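Local coordinates for protein predicted acetyltransferase (Clostridium acetobutylicum, PDB 3MGD) that binds acetyl-CoA and probably transfers its acetyl group to an acceptor substrate, as GNAT-family acetyltransferases do, at residues 85-90 with 119-124; 50-55 with 68-73; 64-69 with 107-112; 19-24 with 89-94. All coordinates share one frame; numbering follows the deposited sequence. Where two conformers were deposited one is given.

How the interactions relate
The four contacts illustrate how a GNAT fold is assembled around one mixed sheet. Interactions 1, 2 and 3 lie close together, their centres about 8 Å apart in every pairing, whereas the centre of interaction 4 is about 15 to 17 Å from the others. Interaction 2 pairs the ends of hairpin strands 51-58 and 61-72 that lie away from their turn. Interaction 3 lays helix 101-115 on strand 61-72, and interaction 1 completes the beta-alpha-beta unit by pairing strand 83-92 with strand 120-124. Helix 12-25 precedes these strands in the chain, yet in interaction 4 it packs on strand 83-92. Interactions 1 and 4 share Asn89 and Met90, and both touch acetyl-CoA, so strand 83-92 links the core to the cofactor.

Interaction 1. Residues 85-90 with 119-124; sequences GYITNM and HKICLV. With ACO (acetyl coenzyme *a), chain C.
The carbonyl oxygen of Gly85 is gripped twice by the neighbouring strand: the backbone N of Cys122 donates a hydrogen bond to Gly85 O at 2.9 Å, and the CA-H of Ile121 leans on the same oxygen. These are parallel strands of a beta-alpha-beta crossover, the axes of 85-90 and 120-124 at 34°, and as in other GNAT enzymes they part into a V, direct bonding ending after Ile87. Pairing holds at the closed end, where Gly85 N bonds to Lys120 O and Ile87 N reaches Cys122 O at 2.9 Å in a nearly straight bond. Farther on, a water fills in, donating to Ile87 O at 2.8 Å and accepting from Val124 N at 2.7 Å. On one side of the sheet, Cys122 holds SG between its backbone N and carbonyl carbon (chi1 59°), which sets the sulfur in the plane of the Tyr86 ring, at its edge and 3.9 Å from CD1. On the other, Ile87 CG1 meets Ile121 CG2 at 3.6 Å, beneath helix 101-115. Strand 120-124 also pairs antiparallel with a strand of the second subunit, whose Phe73 packs edge-to-face with Tyr86. The acetyl group enters the open end of the V: its CH3 lies 3.5 Å from Ile87 O and 3.8 Å from Leu123 CB.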
# COMPACT_ATOMS: atom_id res chain seq x y z
N GLY A 85 -4.92 -1.43 -6.96
CA GLY A 85 -4.32 -2.70 -7.32
C GLY A 85 -2.83 -2.51 -7.13
O GLY A 85 -2.27 -1.51 -7.56
N TYR A 86 -2.19 -3.46 -6.47
CA TYR A 86 -0.76 -3.38 -6.20
C TYR A 86 -0.08 -4.48 -7.01
O TYR A 86 -0.31 -5.67 -6.77
CB TYR A 86 -0.49 -3.59 -4.70
CG TYR A 86 0.98 -3.64 -4.34
CD1 TYR A 86 1.74 -2.48 -4.28
CD2 TYR A 86 1.61 -4.85 -4.06
CE1 TYR A 86 3.10 -2.53 -3.96
CE2 TYR A 86 2.96 -4.91 -3.74
CZ TYR A 86 3.69 -3.75 -3.68
OH TYR A 86 5.03 -3.81 -3.36
N ILE A 87 0.73 -4.09 -7.98
CA ILE A 87 1.35 -5.07 -8.86
C ILE A 87 2.66 -5.58 -8.29
O ILE A 87 3.45 -4.81 -7.72
CB ILE A 87 1.50 -4.50 -10.30
CG1 ILE A 87 0.08 -4.41 -10.92
CG2 ILE A 87 2.49 -5.32 -11.12
CD1 ILE A 87 0.06 -4.02 -12.38
N THR A 88 2.89 -6.88 -8.42
CA THR A 88 3.99 -7.52 -7.71
C THR A 88 4.29 -8.88 -8.33
O THR A 88 3.59 -9.31 -9.24
CB THR A 88 3.61 -7.67 -6.20
OG1 THR A 88 4.76 -8.03 -5.43
CG2 THR A 88 2.48 -8.70 -6.00
N ASN A 89 5.33 -9.55 -7.82
CA ASN A 89 5.65 -10.90 -8.23
C ASN A 89 5.81 -11.03 -9.74
O ASN A 89 5.39 -12.02 -10.32
CB ASN A 89 4.59 -11.89 -7.74
CG ASN A 89 4.55 -12.00 -6.23
OD1 ASN A 89 5.39 -11.44 -5.55
ND2 ASN A 89 3.54 -12.70 -5.71
N MSE A 90 6.39 -10.02 -10.38
CA MSE A 90 6.64 -10.14 -11.80
C MSE A 90 8.03 -10.71 -12.07
O MSE A 90 9.04 -10.22 -11.57
CB MSE A 90 6.41 -8.82 -12.51
CG MSE A 90 4.93 -8.39 -12.42
SE MSE A 90 4.58 -6.91 -13.60
CE MSE A 90 4.87 -7.81 -15.31
N HIS A 119 -9.31 1.58 -10.51
CA HIS A 119 -8.73 2.36 -11.59
C HIS A 119 -7.39 3.01 -11.23
O HIS A 119 -6.83 3.76 -12.02
CB HIS A 119 -9.72 3.42 -12.10
CG HIS A 119 -10.15 4.40 -11.05
ND1 HIS A 119 -9.48 5.58 -10.82
CD2 HIS A 119 -11.18 4.37 -10.18
CE1 HIS A 119 -10.08 6.24 -9.84
NE2 HIS A 119 -11.12 5.52 -9.44
N LYS A 120 -6.89 2.71 -10.05
CA LYS A 120 -5.57 3.19 -9.65
C LYS A 120 -4.69 1.98 -9.33
O LYS A 120 -5.06 1.15 -8.50
CB LYS A 120 -5.67 4.09 -8.41
CG LYS A 120 -6.45 5.39 -8.62
CD LYS A 120 -5.58 6.47 -9.25
CE LYS A 120 -6.37 7.77 -9.49
NZ LYS A 120 -7.42 7.59 -10.54
N ILE A 121 -3.54 1.89 -9.99
CA ILE A 121 -2.60 0.79 -9.77
C ILE A 121 -1.28 1.36 -9.28
O ILE A 121 -0.89 2.46 -9.66
CB ILE A 121 -2.34 0.02 -11.06
CG1 ILE A 121 -3.65 -0.21 -11.81
CG2 ILE A 121 -1.66 -1.31 -10.76
CD1 ILE A 121 -4.68 -0.95 -11.01
N CYS A 122 -0.59 0.63 -8.43
CA CYS A 122 0.70 1.10 -7.97
C CYS A 122 1.63 -0.08 -7.86
O CYS A 122 1.18 -1.22 -7.91
CB CYS A 122 0.56 1.83 -6.63
SG CYS A 122 -0.14 0.83 -5.30
N LEU A 123 2.92 0.19 -7.75
CA LEU A 123 3.91 -0.88 -7.62
C LEU A 123 5.22 -0.28 -7.14
O LEU A 123 5.39 0.95 -7.15
CB LEU A 123 4.13 -1.59 -8.96
CG LEU A 123 4.53 -0.75 -10.18
CD1 LEU A 123 5.97 -0.26 -10.12
CD2 LEU A 123 4.31 -1.55 -11.45
N VAL A 124 6.14 -1.14 -6.72
CA VAL A 124 7.51 -0.74 -6.43
C VAL A 124 8.42 -1.28 -7.53
O VAL A 124 8.52 -2.49 -7.74
CB VAL A 124 7.98 -1.27 -5.07
CG1 VAL A 124 9.45 -0.94 -4.85
CG2 VAL A 124 7.11 -0.70 -3.92
N1A ACO C . 8.92 -4.11 -29.59
C2A ACO C . 10.15 -3.57 -29.22
N3A ACO C . 10.69 -3.83 -27.94
C4A ACO C . 9.95 -4.67 -27.01
C5A ACO C . 8.69 -5.23 -27.39
C6A ACO C . 8.16 -4.97 -28.65
N6A ACO C . 6.88 -5.53 -29.02
N7A ACO C . 8.19 -6.01 -26.29
C8A ACO C . 9.12 -5.94 -25.27
N9A ACO C . 10.21 -5.09 -25.70
C1B ACO C . 11.43 -4.88 -24.93
C2B ACO C . 11.12 -3.58 -24.15
O2B ACO C . 10.80 -2.40 -24.80
C3B ACO C . 12.20 -3.60 -23.09
O3B ACO C . 13.46 -3.04 -23.40
P3B ACO C . 13.84 -1.53 -23.08
O7A ACO C . 15.04 -1.14 -24.01
O8A ACO C . 14.27 -1.40 -21.60
O9A ACO C . 12.66 -0.61 -23.34
C4B ACO C . 12.17 -5.11 -22.69
O4B ACO C . 11.98 -5.81 -23.98
C5B ACO C . 11.41 -5.66 -21.50
O5B ACO C . 10.02 -5.67 -21.73
P1A ACO C . 9.19 -7.01 -21.58
O1A ACO C . 9.62 -8.08 -22.60
O2A ACO C . 7.72 -6.64 -21.68
O3A ACO C . 9.50 -7.50 -20.11
P2A ACO C . 10.14 -8.91 -19.75
O4A ACO C . 11.62 -9.06 -20.25
O5A ACO C . 9.26 -10.04 -20.19
O6A ACO C . 10.12 -9.00 -18.18
CBP ACO C . 10.92 -8.28 -16.00
CCP ACO C . 10.54 -7.90 -17.42
CDP ACO C . 11.14 -7.04 -15.15
CEP ACO C . 9.82 -9.13 -15.45
CAP ACO C . 12.26 -9.09 -16.06
OAP ACO C . 13.32 -8.33 -16.54
C9P ACO C . 12.61 -9.85 -14.79
O9P ACO C . 12.07 -10.91 -14.49
N8P ACO C . 13.63 -9.26 -13.95
C7P ACO C . 13.98 -9.87 -12.68
C6P ACO C . 12.86 -9.82 -11.70
C5P ACO C . 12.28 -8.43 -11.62
O5P ACO C . 13.01 -7.44 -11.56
N4P ACO C . 10.86 -8.31 -11.68
C3P ACO C . 10.19 -7.07 -11.37
C2P ACO C . 10.03 -6.73 -9.91
S1P ACO C . 9.06 -5.28 -9.59
C ACO C . 7.42 -5.62 -9.60
O ACO C . 7.04 -6.76 -9.79
CH3 ACO C . 6.44 -4.51 -9.52
O HOH W 1 5.67 -3.78 -6.32

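Interaction 2. Residues 50-55 with 68-73; sequences LLVEWI and IAFIDF
This is an antiparallel pairing within the beta hairpin of strands 51-58 and 61-72, in the N-terminal half of the GNAT sheet, with Val52 and Ile68 as its hydrogen-bonded pair. Val52 N donates to Ile68 O and Ile68 N returns a bond to Val52 O, each at 2.9 Å, closing the ring expected of such a pair. Next to them, Leu51 and Ala69 form the non-hydrogen-bonded pair. Leu51 carries CG anti to its backbone N (chi1 -176°), and its CD1 rests 3.9 Å from Ala69 CB, on the side facing helix 35-47. Val52 and Ile68 look the other way, toward helix 101-115, and touch through Val52 CB and Ile68 CG2 at 4.1 Å. At Leu50, just before the strand, the bonding is less regular. Phe70 N bonds to Leu50 O at 3.0 Å, but the donor stands 36° out of the carbonyl plane. A water supplements this bond, donating both to Leu50 O at 3.0 Å and, over a longer distance, to Phe70 O. The Phe70 ring turns back alongside the Val52 side chain, which meets it with CG2 at the edge, 4.0 Å from CE2 and near the ring plane.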
# COMPACT_ATOMS: atom_id res chain seq x y z
N LEU A 50 -7.80 -11.82 -2.73
CA LEU A 50 -7.14 -10.51 -2.59
C LEU A 50 -5.81 -10.47 -3.34
O LEU A 50 -5.10 -9.47 -3.30
CB LEU A 50 -6.93 -10.19 -1.10
CG LEU A 50 -8.22 -9.88 -0.34
CD1 LEU A 50 -7.99 -9.72 1.17
CD2 LEU A 50 -8.91 -8.65 -0.93
N LEU A 51 -5.47 -11.58 -3.99
CA LEU A 51 -4.31 -11.68 -4.86
C LEU A 51 -4.70 -12.49 -6.10
O LEU A 51 -5.35 -13.52 -5.97
CB LEU A 51 -3.16 -12.40 -4.14
CG LEU A 51 -1.86 -12.47 -4.95
CD1 LEU A 51 -1.17 -11.09 -4.97
CD2 LEU A 51 -0.91 -13.56 -4.40
N VAL A 52 -4.31 -12.02 -7.28
CA VAL A 52 -4.44 -12.80 -8.51
C VAL A 52 -3.06 -12.89 -9.16
O VAL A 52 -2.44 -11.87 -9.45
CB VAL A 52 -5.42 -12.15 -9.52
CG1 VAL A 52 -5.40 -12.89 -10.86
CG2 VAL A 52 -6.85 -12.12 -8.94
N GLU A 53 -2.57 -14.10 -9.37
CA GLU A 53 -1.23 -14.26 -9.95
C GLU A 53 -1.35 -15.05 -11.23
O GLU A 53 -1.75 -16.21 -11.23
CB GLU A 53 -0.26 -14.92 -8.96
CG GLU A 53 1.13 -15.23 -9.56
CD GLU A 53 2.28 -15.08 -8.56
OE1 GLU A 53 3.40 -15.57 -8.87
OE2 GLU A 53 2.08 -14.49 -7.48
N TRP A 54 -1.04 -14.38 -12.34
CA TRP A 54 -1.08 -15.01 -13.64
C TRP A 54 0.25 -15.71 -13.90
O TRP A 54 1.31 -15.24 -13.46
CB TRP A 54 -1.33 -13.96 -14.73
CG TRP A 54 -2.78 -13.65 -14.95
CD1 TRP A 54 -3.52 -12.67 -14.34
CD2 TRP A 54 -3.67 -14.32 -15.85
NE1 TRP A 54 -4.82 -12.69 -14.81
CE2 TRP A 54 -4.93 -13.70 -15.74
CE3 TRP A 54 -3.51 -15.39 -16.74
CZ2 TRP A 54 -6.03 -14.12 -16.48
CZ3 TRP A 54 -4.60 -15.80 -17.48
CH2 TRP A 54 -5.85 -15.17 -17.35
N ILE A 55 0.19 -16.84 -14.59
CA ILE A 55 1.42 -17.54 -14.97
C ILE A 55 1.43 -17.85 -16.46
O ILE A 55 0.39 -18.09 -17.07
CB ILE A 55 1.63 -18.84 -14.15
CG1 ILE A 55 0.69 -19.94 -14.61
CG2 ILE A 55 1.46 -18.60 -12.66
CD1 ILE A 55 0.86 -21.22 -13.82
N ILE A 68 -1.33 -9.22 -9.03
CA ILE A 68 -1.91 -7.97 -8.58
C ILE A 68 -2.60 -8.28 -7.27
O ILE A 68 -3.31 -9.28 -7.17
CB ILE A 68 -2.86 -7.34 -9.64
CG1 ILE A 68 -3.35 -5.96 -9.19
CG2 ILE A 68 -4.03 -8.30 -9.98
CD1 ILE A 68 -3.92 -5.12 -10.31
N ALA A 69 -2.33 -7.45 -6.27
CA ALA A 69 -2.97 -7.53 -4.95
C ALA A 69 -3.92 -6.35 -4.80
O ALA A 69 -3.61 -5.24 -5.24
CB ALA A 69 -1.93 -7.48 -3.84
N PHE A 70 -5.08 -6.58 -4.19
CA PHE A 70 -6.05 -5.51 -4.01
C PHE A 70 -5.99 -5.00 -2.59
O PHE A 70 -6.20 -5.75 -1.64
CB PHE A 70 -7.45 -6.00 -4.39
CG PHE A 70 -7.48 -6.66 -5.71
CD1 PHE A 70 -7.28 -5.92 -6.86
CD2 PHE A 70 -7.65 -8.02 -5.82
CE1 PHE A 70 -7.28 -6.54 -8.11
CE2 PHE A 70 -7.65 -8.64 -7.04
CZ PHE A 70 -7.47 -7.90 -8.19
N ILE A 71 -5.64 -3.72 -2.46
CA ILE A 71 -5.34 -3.14 -1.17
C ILE A 71 -6.27 -1.95 -0.93
O ILE A 71 -6.64 -1.25 -1.88
CB ILE A 71 -3.88 -2.67 -1.13
CG1 ILE A 71 -2.93 -3.84 -1.39
CG2 ILE A 71 -3.57 -2.01 0.21
CD1 ILE A 71 -2.98 -4.90 -0.35
N ASP A 72 -6.62 -1.73 0.34
CA ASP A 72 -7.61 -0.71 0.71
C ASP A 72 -6.92 0.48 1.37
O ASP A 72 -6.22 0.32 2.38
CB ASP A 72 -8.63 -1.29 1.72
CG ASP A 72 -9.42 -2.48 1.16
OD1 ASP A 72 -9.53 -2.60 -0.07
OD2 ASP A 72 -9.96 -3.27 1.97
N PHE A 73 -7.13 1.67 0.81
CA PHE A 73 -6.64 2.90 1.41
C PHE A 73 -7.87 3.77 1.69
O PHE A 73 -8.96 3.48 1.21
CB PHE A 73 -5.69 3.62 0.44
CG PHE A 73 -4.45 2.83 0.11
CD1 PHE A 73 -3.32 2.92 0.91
CD2 PHE A 73 -4.41 2.01 -1.01
CE1 PHE A 73 -2.16 2.20 0.60
CE2 PHE A 73 -3.26 1.29 -1.32
CZ PHE A 73 -2.14 1.39 -0.51
O HOH W 2 -4.02 -8.07 -0.89

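Interaction 3. Residues 64-69 with 107-112; sequences ATAAIA and DRLVNE
With CG anti to its carbonyl carbon (chi1 -63°) and an extended chain beyond, Leu109 reaches from the helix to the strand, where Ile68 turns CG1 anti to its backbone N (chi1 -175°) and offers CG2 to the leucine. This is helix-on-sheet packing in the GNAT core: helix segment 107-112 lies over strand segment 64-69 at 22°, the axes 8.5 Å apart at their closest, with no hydrogen bond between the two segments. The branches of Leu109 divide the work. Its CD2 lies 3.7 Å from Ile68 CG2, the two side chains sliding past each other in opposite directions, while its CD1 meets Ala66 CB at 3.9 Å. One turn on, Glu112 contributes only its aliphatic part, CB being 3.9 Å from Ile68 CG2. Its chain then bends away, and the carboxylate is held by a salt bridge to Arg116 and a hydrogen bond from Trp54 NE1. Nearest the backbone, Leu109 CD1 comes to 3.4 Å from Ala67 O.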
# COMPACT_ATOMS: atom_id res chain seq x y z
N ALA A 64 6.90 -17.28 -16.88
CA ALA A 64 6.74 -15.96 -16.29
C ALA A 64 5.61 -15.94 -15.26
O ALA A 64 4.70 -16.77 -15.30
CB ALA A 64 6.51 -14.91 -17.36
N THR A 65 5.69 -15.01 -14.32
CA THR A 65 4.59 -14.77 -13.40
C THR A 65 4.33 -13.27 -13.35
O THR A 65 5.18 -12.47 -13.76
CB THR A 65 4.94 -15.22 -11.97
OG1 THR A 65 6.06 -14.47 -11.49
CG2 THR A 65 5.26 -16.71 -11.93
N ALA A 66 3.16 -12.89 -12.84
CA ALA A 66 2.82 -11.48 -12.63
C ALA A 66 1.59 -11.46 -11.73
O ALA A 66 0.63 -12.18 -12.00
CB ALA A 66 2.50 -10.81 -13.95
N ALA A 67 1.62 -10.67 -10.66
CA ALA A 67 0.46 -10.66 -9.75
C ALA A 67 -0.08 -9.27 -9.48
O ALA A 67 0.62 -8.26 -9.67
CB ALA A 67 0.78 -11.36 -8.43
N ILE A 68 -1.33 -9.22 -9.03
CA ILE A 68 -1.91 -7.97 -8.58
C ILE A 68 -2.60 -8.28 -7.27
O ILE A 68 -3.31 -9.28 -7.17
CB ILE A 68 -2.86 -7.34 -9.64
CG1 ILE A 68 -3.35 -5.96 -9.19
CG2 ILE A 68 -4.03 -8.30 -9.98
CD1 ILE A 68 -3.92 -5.12 -10.31
N ALA A 69 -2.33 -7.45 -6.27
CA ALA A 69 -2.97 -7.53 -4.95
C ALA A 69 -3.92 -6.35 -4.80
O ALA A 69 -3.61 -5.24 -5.24
CB ALA A 69 -1.93 -7.48 -3.84
N ASP A 107 -1.11 -6.00 -19.12
CA ASP A 107 -2.46 -5.87 -19.69
C ASP A 107 -3.45 -6.76 -18.94
O ASP A 107 -4.57 -6.33 -18.65
CB ASP A 107 -2.51 -6.23 -21.19
CG ASP A 107 -1.75 -5.24 -22.07
OD1 ASP A 107 -1.61 -4.06 -21.70
OD2 ASP A 107 -1.30 -5.66 -23.16
N ARG A 108 -3.05 -7.99 -18.64
CA ARG A 108 -3.93 -8.91 -17.93
C ARG A 108 -4.22 -8.42 -16.52
O ARG A 108 -5.33 -8.59 -16.02
CB ARG A 108 -3.35 -10.33 -17.88
CG ARG A 108 -3.17 -10.97 -19.24
CD ARG A 108 -2.70 -12.41 -19.08
NE ARG A 108 -2.51 -13.09 -20.36
CZ ARG A 108 -3.47 -13.74 -21.03
NH1 ARG A 108 -4.71 -13.81 -20.55
NH2 ARG A 108 -3.19 -14.32 -22.19
N LEU A 109 -3.22 -7.83 -15.87
CA LEU A 109 -3.41 -7.34 -14.50
C LEU A 109 -4.32 -6.12 -14.46
O LEU A 109 -5.15 -5.99 -13.58
CB LEU A 109 -2.07 -7.04 -13.83
CG LEU A 109 -1.16 -8.27 -13.65
CD1 LEU A 109 0.17 -7.85 -13.06
CD2 LEU A 109 -1.81 -9.34 -12.79
N VAL A 110 -4.15 -5.23 -15.43
CA VAL A 110 -5.04 -4.09 -15.56
C VAL A 110 -6.47 -4.58 -15.72
O VAL A 110 -7.41 -4.00 -15.15
CB VAL A 110 -4.62 -3.20 -16.76
CG1 VAL A 110 -5.78 -2.33 -17.22
CG2 VAL A 110 -3.40 -2.37 -16.38
N ASN A 111 -6.66 -5.66 -16.47
CA ASN A 111 -8.00 -6.21 -16.61
C ASN A 111 -8.58 -6.73 -15.29
O ASN A 111 -9.77 -6.54 -15.02
CB ASN A 111 -8.05 -7.28 -17.70
CG ASN A 111 -9.40 -7.94 -17.80
OD1 ASN A 111 -10.38 -7.31 -18.19
ND2 ASN A 111 -9.47 -9.22 -17.44
N GLU A 112 -7.75 -7.37 -14.46
CA GLU A 112 -8.22 -7.83 -13.14
C GLU A 112 -8.73 -6.64 -12.33
O GLU A 112 -9.72 -6.74 -11.61
CB GLU A 112 -7.11 -8.54 -12.36
CG GLU A 112 -6.59 -9.81 -13.03
CD GLU A 112 -7.63 -10.91 -13.14
OE1 GLU A 112 -8.56 -10.95 -12.31
OE2 GLU A 112 -7.50 -11.74 -14.07

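Interaction 4. Residues 19-24 with 89-94; sequences RKRQLI and NMYTEP. With ACO (acetyl coenzyme *a), chain C.
Helix 19-24 crosses strand 89-92 at 77°, their axes 8.5 Å apart, bringing Arg19 near Asn89 and Gln22 near Tyr91. Gln22 packs along the strand. Its CB lies 3.7 Å from Tyr91 CD1, and CG, anti to the backbone N (chi1 175°), starts an extended chain that lays the amide alongside the strand, CD 3.4 Å from Met90 O. The amide NE2 bonds to Glu26 and to a water at 3.1 Å, which also accepts from Arg19 NH1. Arg19 passes Asn89 at about a right angle; NH1 is 2.8 Å from Asn89 OD1, but the bond is weak because it is strongly bent (122°). Firmer holds come from outside: Arg19 NH2 bonds to Pro75 O of the second subunit, and Asn89 ND2 to Glu53. Asn89 has a left-handed backbone conformation, consistent with the beta bulge common in this strand of GNAT enzymes. Beyond it, Met90 O accepts from N4P of acetyl-CoA at 2.6 Å, and Thr92 N donates almost straight to O9P at 2.9 Å. The pantetheine arm thus bonds to the strand backbone much as a neighbouring beta strand would, a hallmark of the GNAT acetyl-CoA site.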
# COMPACT_ATOMS: atom_id res chain seq x y z
N ARG A 19 9.00 -16.60 -6.49
CA ARG A 19 9.20 -15.31 -5.81
C ARG A 19 10.61 -15.20 -5.22
O ARG A 19 11.25 -14.17 -5.34
CB ARG A 19 8.13 -15.02 -4.74
CG ARG A 19 8.39 -13.69 -3.99
CD ARG A 19 7.15 -13.08 -3.30
NE ARG A 19 7.57 -11.93 -2.50
CZ ARG A 19 7.83 -10.72 -2.99
NH1 ARG A 19 7.70 -10.47 -4.29
NH2 ARG A 19 8.24 -9.75 -2.18
N LYS A 20 11.10 -16.25 -4.56
CA LYS A 20 12.47 -16.20 -4.05
C LYS A 20 13.48 -15.99 -5.19
O LYS A 20 14.41 -15.20 -5.07
CB LYS A 20 12.81 -17.46 -3.25
CG LYS A 20 12.04 -17.62 -1.95
CD LYS A 20 12.57 -18.78 -1.09
CE LYS A 20 12.33 -20.11 -1.74
NZ LYS A 20 12.63 -21.27 -0.81
N ARG A 21 13.27 -16.72 -6.27
CA ARG A 21 14.14 -16.64 -7.43
C ARG A 21 14.18 -15.22 -7.98
O ARG A 21 15.24 -14.70 -8.33
CB ARG A 21 13.63 -17.60 -8.49
CG ARG A 21 14.62 -17.90 -9.58
CD ARG A 21 14.18 -19.17 -10.27
NE ARG A 21 14.31 -19.07 -11.71
CZ ARG A 21 13.47 -19.63 -12.56
NH1 ARG A 21 12.43 -20.33 -12.12
NH2 ARG A 21 13.67 -19.46 -13.85
N GLN A 22 13.00 -14.60 -8.05
CA GLN A 22 12.84 -13.23 -8.51
C GLN A 22 13.60 -12.24 -7.64
O GLN A 22 14.34 -11.40 -8.13
CB GLN A 22 11.36 -12.89 -8.51
CG GLN A 22 11.05 -11.44 -8.86
CD GLN A 22 9.69 -11.07 -8.35
OE1 GLN A 22 8.78 -11.91 -8.31
NE2 GLN A 22 9.52 -9.80 -7.96
N LEU A 23 13.42 -12.36 -6.33
CA LEU A 23 14.04 -11.42 -5.40
C LEU A 23 15.56 -11.55 -5.46
O LEU A 23 16.29 -10.57 -5.39
CB LEU A 23 13.56 -11.69 -3.98
CG LEU A 23 12.07 -11.45 -3.72
CD1 LEU A 23 11.72 -11.93 -2.33
CD2 LEU A 23 11.69 -9.95 -3.89
N ILE A 24 16.04 -12.78 -5.57
CA ILE A 24 17.48 -12.99 -5.63
C ILE A 24 18.04 -12.41 -6.92
O ILE A 24 19.08 -11.78 -6.91
CB ILE A 24 17.82 -14.47 -5.46
CG1 ILE A 24 17.54 -14.88 -4.01
CG2 ILE A 24 19.28 -14.74 -5.81
CD1 ILE A 24 17.49 -16.40 -3.80
N ASN A 89 5.33 -9.55 -7.82
CA ASN A 89 5.65 -10.90 -8.23
C ASN A 89 5.81 -11.03 -9.74
O ASN A 89 5.39 -12.02 -10.32
CB ASN A 89 4.59 -11.89 -7.74
CG ASN A 89 4.55 -12.00 -6.23
OD1 ASN A 89 5.39 -11.44 -5.55
ND2 ASN A 89 3.54 -12.70 -5.71
N MSE A 90 6.39 -10.02 -10.38
CA MSE A 90 6.64 -10.14 -11.80
C MSE A 90 8.03 -10.71 -12.07
O MSE A 90 9.04 -10.22 -11.57
CB MSE A 90 6.41 -8.82 -12.51
CG MSE A 90 4.93 -8.39 -12.42
SE MSE A 90 4.58 -6.91 -13.60
CE MSE A 90 4.87 -7.81 -15.31
N TYR A 91 8.05 -11.75 -12.88
CA TYR A 91 9.30 -12.42 -13.20
C TYR A 91 9.14 -13.04 -14.58
O TYR A 91 8.11 -13.63 -14.88
CB TYR A 91 9.64 -13.49 -12.16
CG TYR A 91 10.97 -14.17 -12.45
CD1 TYR A 91 12.16 -13.60 -12.06
CD2 TYR A 91 11.01 -15.36 -13.15
CE1 TYR A 91 13.40 -14.22 -12.34
CE2 TYR A 91 12.22 -15.98 -13.44
CZ TYR A 91 13.41 -15.41 -13.04
OH TYR A 91 14.61 -16.05 -13.35
N THR A 92 10.14 -12.83 -15.43
CA THR A 92 10.20 -13.54 -16.69
C THR A 92 11.55 -14.28 -16.75
O THR A 92 12.60 -13.70 -16.43
CB THR A 92 10.12 -12.58 -17.91
OG1 THR A 92 8.85 -11.92 -17.92
CG2 THR A 92 10.30 -13.39 -19.22
N GLU A 93 11.52 -15.55 -17.15
CA GLU A 93 12.73 -16.35 -17.35
C GLU A 93 13.71 -15.55 -18.20
O GLU A 93 13.31 -14.99 -19.23
CB GLU A 93 12.36 -17.66 -18.06
CG GLU A 93 13.53 -18.61 -18.29
CD GLU A 93 14.07 -19.18 -16.99
OE1 GLU A 93 13.27 -19.68 -16.18
OE2 GLU A 93 15.30 -19.14 -16.80
N PRO A 94 14.99 -15.46 -17.78
CA PRO A 94 15.94 -14.60 -18.49
C PRO A 94 16.04 -14.83 -20.01
O PRO A 94 16.05 -13.85 -20.75
CB PRO A 94 17.27 -14.90 -17.79
CG PRO A 94 16.84 -15.18 -16.37
CD PRO A 94 15.54 -15.95 -16.51
N1A ACO C . 8.92 -4.11 -29.59
C2A ACO C . 10.15 -3.57 -29.22
N3A ACO C . 10.69 -3.83 -27.94
C4A ACO C . 9.95 -4.67 -27.01
C5A ACO C . 8.69 -5.23 -27.39
C6A ACO C . 8.16 -4.97 -28.65
N6A ACO C . 6.88 -5.53 -29.02
N7A ACO C . 8.19 -6.01 -26.29
C8A ACO C . 9.12 -5.94 -25.27
N9A ACO C . 10.21 -5.09 -25.70
C1B ACO C . 11.43 -4.88 -24.93
C2B ACO C . 11.12 -3.58 -24.15
O2B ACO C . 10.80 -2.40 -24.80
C3B ACO C . 12.20 -3.60 -23.09
O3B ACO C . 13.46 -3.04 -23.40
P3B ACO C . 13.84 -1.53 -23.08
O7A ACO C . 15.04 -1.14 -24.01
O8A ACO C . 14.27 -1.40 -21.60
O9A ACO C . 12.66 -0.61 -23.34
C4B ACO C . 12.17 -5.11 -22.69
O4B ACO C . 11.98 -5.81 -23.98
C5B ACO C . 11.41 -5.66 -21.50
O5B ACO C . 10.02 -5.67 -21.73
P1A ACO C . 9.19 -7.01 -21.58
O1A ACO C . 9.62 -8.08 -22.60
O2A ACO C . 7.72 -6.64 -21.68
O3A ACO C . 9.50 -7.50 -20.11
P2A ACO C . 10.14 -8.91 -19.75
O4A ACO C . 11.62 -9.06 -20.25
O5A ACO C . 9.26 -10.04 -20.19
O6A ACO C . 10.12 -9.00 -18.18
CBP ACO C . 10.92 -8.28 -16.00
CCP ACO C . 10.54 -7.90 -17.42
CDP ACO C . 11.14 -7.04 -15.15
CEP ACO C . 9.82 -9.13 -15.45
CAP ACO C . 12.26 -9.09 -16.06
OAP ACO C . 13.32 -8.33 -16.54
C9P ACO C . 12.61 -9.85 -14.79
O9P ACO C . 12.07 -10.91 -14.49
N8P ACO C . 13.63 -9.26 -13.95
C7P ACO C . 13.98 -9.87 -12.68
C6P ACO C . 12.86 -9.82 -11.70
C5P ACO C . 12.28 -8.43 -11.62
O5P ACO C . 13.01 -7.44 -11.56
N4P ACO C . 10.86 -8.31 -11.68
C3P ACO C . 10.19 -7.07 -11.37
C2P ACO C . 10.03 -6.73 -9.91
S1P ACO C . 9.06 -5.28 -9.59
C ACO C . 7.42 -5.62 -9.60
O ACO C . 7.04 -6.76 -9.79
CH3 ACO C . 6.44 -4.51 -9.52
O HOH W 3 7.87 -8.12 -5.98
O HOH W 4 7.36 -14.12 -8.68